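Local coordinates for metagenomic carboxyl esterase MGS0156 (Uncultured organism, PDB 5D8M), which probably hydrolyses carboxylic ester bonds, acting as a carboxyl esterase, at residues I87-C99 with G118-W130. Numbering follows the deposited sequence.
Sequences IRLVLVPGLLAEC and GYATTLVRTGGRW
Strands 87-92 and 120-123 form a parallel pair at the edge of the sheet, with 120-123 outermost. Five backbone hydrogen bonds join them, from A120 N to I87 O up to V124 N to L91 O (2.9 Å). R88 leans across to the neighbouring strand. Its chain bends at chi3 (-59°), and NH1 reaches T122 OG1 at 2.9 Å, tilted from the guanidinium plane. A120 CB lies over one face of that group, while NE is salt-bridged to D150. On this side of the sheet V90 CG1 also meets V124 CG2 at 3.6 Å. The strands and helix 111-116 make a beta-alpha-beta unit. It belongs to a seven-stranded parallel sheet flanked by helices, consistent with an alpha/beta-hydrolase fold. Past the strands the loops stay together, and L96 N donates a hydrogen bond to G128 O. E98 points into the second loop, with CG anti to the backbone N (chi1 -175°) and the chain extended beyond it. Its OE2 takes both NE (2.8 Å) and NH2 (2.9 Å) of R125 side-on. The carboxylate stands nearly perpendicular to the guanidinium, 86° between planes. OE1 accepts G128 N at 2.8 Å from above the carboxylate plane. Replacing E98 by an alanine is likely to leave R125 without this anionic mate and G128 N without its carboxylate acceptor. Next to E98, C99 is disulfide-bonded to C213, and its SG packs against R129 CG.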
loop_
_atom_site.group_PDB
_atom_site.type_symbol
_atom_site.label_atom_id
_atom_site.label_comp_id
_atom_site.label_asym_id
_atom_site.label_seq_id
_atom_site.Cartn_x
_atom_site.Cartn_y
_atom_site.Cartn_z
ATOM N N ILE A 87 20.170 1.705 0.219
ATOM C CA ILE A 87 18.798 1.400 -0.186
ATOM C C ILE A 87 18.043 2.698 -0.455
ATOM O O ILE A 87 18.184 3.660 0.289
ATOM C CB ILE A 87 18.064 0.556 0.889
ATOM C CG1 ILE A 87 18.656 -0.851 0.907
ATOM C CG2 ILE A 87 16.530 0.517 0.650
ATOM C CD1 ILE A 87 18.051 -1.764 1.944
ATOM N N ARG A 88 17.278 2.718 -1.541
ATOM C CA ARG A 88 16.371 3.807 -1.838
ATOM C C ARG A 88 14.939 3.288 -1.873
ATOM O O ARG A 88 14.630 2.351 -2.595
ATOM C CB ARG A 88 16.714 4.480 -3.173
ATOM C CG ARG A 88 15.687 5.540 -3.580
ATOM C CD ARG A 88 16.110 6.221 -4.880
ATOM N NE ARG A 88 17.419 6.856 -4.763
ATOM C CZ ARG A 88 17.621 8.078 -4.294
ATOM N NH1 ARG A 88 16.604 8.832 -3.899
ATOM N NH2 ARG A 88 18.842 8.546 -4.216
ATOM N N LEU A 89 14.089 3.904 -1.064
ATOM C CA LEU A 89 12.672 3.627 -1.049
ATOM C C LEU A 89 12.011 4.469 -2.148
ATOM O O LEU A 89 12.071 5.699 -2.128
ATOM C CB LEU A 89 12.076 3.952 0.324
ATOM C CG LEU A 89 12.820 3.382 1.536
ATOM C CD1 LEU A 89 12.179 3.899 2.840
ATOM C CD2 LEU A 89 12.841 1.853 1.500
ATOM N N VAL A 90 11.445 3.785 -3.129
ATOM C CA VAL A 90 10.692 4.422 -4.188
ATOM C C VAL A 90 9.211 4.323 -3.838
ATOM O O VAL A 90 8.622 3.242 -3.869
ATOM C CB VAL A 90 10.986 3.774 -5.548
ATOM C CG1 VAL A 90 10.250 4.533 -6.645
ATOM C CG2 VAL A 90 12.521 3.788 -5.800
ATOM N N LEU A 91 8.640 5.465 -3.491
ATOM C CA LEU A 91 7.280 5.586 -2.998
ATOM C C LEU A 91 6.306 5.790 -4.157
ATOM O O LEU A 91 6.465 6.703 -4.927
ATOM C CB LEU A 91 7.175 6.757 -2.027
ATOM C CG LEU A 91 8.226 6.830 -0.923
ATOM C CD1 LEU A 91 8.162 8.184 -0.149
ATOM C CD2 LEU A 91 8.036 5.652 0.020
ATOM N N VAL A 92 5.314 4.920 -4.274
ATOM C CA VAL A 92 4.345 5.019 -5.342
ATOM C C VAL A 92 2.949 5.065 -4.755
ATOM O O VAL A 92 2.498 4.078 -4.156
ATOM C CB VAL A 92 4.449 3.826 -6.310
ATOM C CG1 VAL A 92 3.484 3.994 -7.465
ATOM C CG2 VAL A 92 5.901 3.655 -6.799
ATOM N N PRO A 93 2.234 6.192 -4.956
ATOM C CA PRO A 93 0.895 6.349 -4.375
ATOM C C PRO A 93 -0.203 5.747 -5.218
ATOM O O PRO A 93 0.065 5.215 -6.289
ATOM C CB PRO A 93 0.725 7.869 -4.302
ATOM C CG PRO A 93 1.449 8.341 -5.498
ATOM C CD PRO A 93 2.683 7.434 -5.615
ATOM N N GLY A 94 -1.438 5.893 -4.757
ATOM C CA GLY A 94 -2.574 5.261 -5.398
ATOM C C GLY A 94 -3.602 6.170 -6.054
ATOM O O GLY A 94 -3.296 7.270 -6.502
ATOM N N LEU A 95 -4.831 5.660 -6.135
ATOM C CA LEU A 95 -5.927 6.323 -6.804
ATOM C C LEU A 95 -6.217 7.686 -6.170
ATOM O O LEU A 95 -6.352 7.788 -4.954
ATOM C CB LEU A 95 -7.188 5.440 -6.743
ATOM C CG LEU A 95 -8.389 5.846 -7.598
ATOM C CD1 LEU A 95 -8.028 5.666 -9.060
ATOM C CD2 LEU A 95 -9.598 4.996 -7.234
ATOM N N LEU A 96 -6.306 8.717 -7.007
ATOM C CA LEU A 96 -6.654 10.076 -6.585
ATOM C C LEU A 96 -5.571 10.781 -5.761
ATOM O O LEU A 96 -5.757 11.922 -5.362
ATOM C CB LEU A 96 -7.967 10.079 -5.784
ATOM C CG LEU A 96 -9.225 9.744 -6.581
ATOM C CD1 LEU A 96 -10.474 9.969 -5.728
ATOM C CD2 LEU A 96 -9.293 10.590 -7.847
ATOM N N ALA A 97 -4.440 10.126 -5.508
ATOM C CA ALA A 97 -3.406 10.758 -4.681
ATOM C C ALA A 97 -2.906 12.036 -5.351
ATOM O O ALA A 97 -2.721 13.095 -4.704
ATOM C CB ALA A 97 -2.262 9.781 -4.422
ATOM N N GLU A 98 -2.771 11.956 -6.667
ATOM C CA GLU A 98 -2.302 13.097 -7.439
ATOM C C GLU A 98 -3.237 14.280 -7.280
ATOM O O GLU A 98 -2.793 15.425 -7.232
ATOM C CB GLU A 98 -2.174 12.727 -8.922
ATOM C CG GLU A 98 -1.561 13.842 -9.778
ATOM C CD GLU A 98 -1.564 13.496 -11.265
ATOM O OE1 GLU A 98 -2.481 12.759 -11.709
ATOM O OE2 GLU A 98 -0.662 13.968 -11.986
ATOM N N CYS A 99 -4.538 13.996 -7.188
ATOM C CA CYS A 99 -5.548 15.038 -7.084
ATOM C C CYS A 99 -5.532 15.781 -5.735
ATOM O O CYS A 99 -6.026 16.911 -5.626
ATOM C CB CYS A 99 -6.937 14.420 -7.318
ATOM S SG CYS A 99 -7.024 13.417 -8.852
ATOM N N GLY A 118 19.536 6.548 7.036
ATOM C CA GLY A 118 20.344 6.076 5.916
ATOM C C GLY A 118 19.570 5.550 4.726
ATOM O O GLY A 118 20.150 4.972 3.812
ATOM N N TYR A 119 18.253 5.735 4.733
ATOM C CA TYR A 119 17.439 5.282 3.620
ATOM C C TYR A 119 17.039 6.488 2.768
ATOM O O TYR A 119 16.330 7.389 3.244
ATOM C CB TYR A 119 16.203 4.516 4.123
ATOM C CG TYR A 119 16.570 3.288 4.943
ATOM C CD1 TYR A 119 16.983 2.121 4.316
ATOM C CD2 TYR A 119 16.523 3.302 6.344
ATOM C CE1 TYR A 119 17.342 0.981 5.043
ATOM C CE2 TYR A 119 16.879 2.160 7.089
ATOM C CZ TYR A 119 17.287 1.007 6.417
ATOM O OH TYR A 119 17.635 -0.135 7.104
ATOM N N ALA A 120 17.502 6.515 1.520
ATOM C CA ALA A 120 17.082 7.565 0.580
ATOM C C ALA A 120 15.629 7.330 0.154
ATOM O O ALA A 120 15.137 6.200 0.195
ATOM C CB ALA A 120 18.018 7.601 -0.658
ATOM N N THR A 121 14.929 8.399 -0.225
ATOM C CA THR A 121 13.548 8.247 -0.679
ATOM C C THR A 121 13.298 9.056 -1.942
ATOM O O THR A 121 13.791 10.173 -2.085
ATOM C CB THR A 121 12.515 8.707 0.387
ATOM O OG1 THR A 121 12.636 10.114 0.620
ATOM C CG2 THR A 121 12.732 7.987 1.700
ATOM N N THR A 122 12.518 8.484 -2.838
ATOM C CA THR A 122 12.039 9.172 -4.027
ATOM C C THR A 122 10.534 8.991 -4.096
ATOM O O THR A 122 10.058 7.881 -3.955
ATOM C CB THR A 122 12.686 8.606 -5.308
ATOM O OG1 THR A 122 14.064 8.962 -5.338
ATOM C CG2 THR A 122 12.000 9.146 -6.544
ATOM N N LEU A 123 9.795 10.074 -4.290
ATOM C CA LEU A 123 8.364 9.987 -4.507
ATOM C C LEU A 123 8.026 10.015 -6.005
ATOM O O LEU A 123 8.380 10.945 -6.715
ATOM C CB LEU A 123 7.647 11.140 -3.790
ATOM C CG LEU A 123 6.138 11.250 -4.030
ATOM C CD1 LEU A 123 5.399 10.002 -3.550
ATOM C CD2 LEU A 123 5.598 12.493 -3.313
ATOM N N VAL A 124 7.294 9.014 -6.472
ATOM C CA VAL A 124 6.857 8.985 -7.857
ATOM C C VAL A 124 5.484 9.655 -7.993
ATOM O O VAL A 124 4.565 9.384 -7.219
ATOM C CB VAL A 124 6.795 7.533 -8.382
ATOM C CG1 VAL A 124 6.261 7.506 -9.841
ATOM C CG2 VAL A 124 8.182 6.915 -8.289
ATOM N N ARG A 125 5.356 10.575 -8.939
ATOM C CA ARG A 125 4.038 11.132 -9.238
ATOM C C ARG A 125 3.402 10.260 -10.313
ATOM O O ARG A 125 3.937 10.143 -11.408
ATOM C CB ARG A 125 4.134 12.590 -9.709
ATOM C CG ARG A 125 2.792 13.164 -10.138
ATOM C CD ARG A 125 2.858 14.673 -10.359
ATOM N NE ARG A 125 1.621 15.169 -10.956
ATOM C CZ ARG A 125 1.294 16.453 -11.080
ATOM N NH1 ARG A 125 2.117 17.411 -10.649
ATOM N NH2 ARG A 125 0.144 16.773 -11.661
ATOM N N THR A 126 2.305 9.607 -9.969
ATOM C CA THR A 126 1.508 8.835 -10.924
ATOM C C THR A 126 0.244 9.615 -11.287
ATOM O O THR A 126 -0.082 10.619 -10.634
ATOM C CB THR A 126 1.100 7.465 -10.340
ATOM O OG1 THR A 126 0.302 7.662 -9.162
ATOM C CG2 THR A 126 2.319 6.623 -9.986
ATOM N N GLY A 127 -0.462 9.174 -12.325
ATOM C CA GLY A 127 -1.743 9.756 -12.659
ATOM C C GLY A 127 -2.763 9.287 -11.639
ATOM O O GLY A 127 -3.009 8.082 -11.494
ATOM N N GLY A 128 -3.343 10.231 -10.907
ATOM C CA GLY A 128 -4.371 9.894 -9.939
ATOM C C GLY A 128 -5.617 9.302 -10.589
ATOM O O GLY A 128 -6.359 8.552 -9.946
ATOM N N ARG A 129 -5.855 9.647 -11.855
ATOM C CA ARG A 129 -7.020 9.157 -12.570
ATOM C C ARG A 129 -6.672 8.305 -13.803
ATOM O O ARG A 129 -7.488 8.154 -14.714
ATOM C CB ARG A 129 -7.894 10.350 -12.971
ATOM C CG ARG A 129 -8.320 11.193 -11.767
ATOM C CD ARG A 129 -9.422 12.154 -12.142
ATOM N NE ARG A 129 -8.918 13.361 -12.794
ATOM C CZ ARG A 129 -9.701 14.344 -13.223
ATOM N NH1 ARG A 129 -9.180 15.421 -13.793
ATOM N NH2 ARG A 129 -11.011 14.245 -13.097
ATOM N N TRP A 130 -5.470 7.735 -13.821
ATOM C CA TRP A 130 -4.983 6.985 -14.982
ATOM C C TRP A 130 -4.902 5.484 -14.698
ATOM O O TRP A 130 -4.764 5.099 -13.555
ATOM C CB TRP A 130 -3.602 7.493 -15.390
ATOM C CG TRP A 130 -3.640 8.855 -16.058
ATOM C CD1 TRP A 130 -4.746 9.562 -16.437
ATOM C CD2 TRP A 130 -2.510 9.642 -16.445
ATOM N NE1 TRP A 130 -4.371 10.749 -17.039
ATOM C CE2 TRP A 130 -3.001 10.815 -17.053
ATOM C CE3 TRP A 130 -1.133 9.473 -16.326
ATOM C CZ2 TRP A 130 -2.156 11.813 -17.541
ATOM C CZ3 TRP A 130 -0.295 10.471 -16.809
ATOM C CH2 TRP A 130 -0.809 11.614 -17.418
HETATM O O HOH W 1 20.351 2.166 3.143
HETATM O O HOH W 2 20.466 5.085 0.782
HETATM O O HOH W 3 16.863 11.441 -2.864
HETATM O O HOH W 4 -1.074 5.331 -8.656
HETATM O O HOH W 5 -1.851 9.223 -7.779
HETATM O O HOH W 6 -4.606 11.747 -13.208
#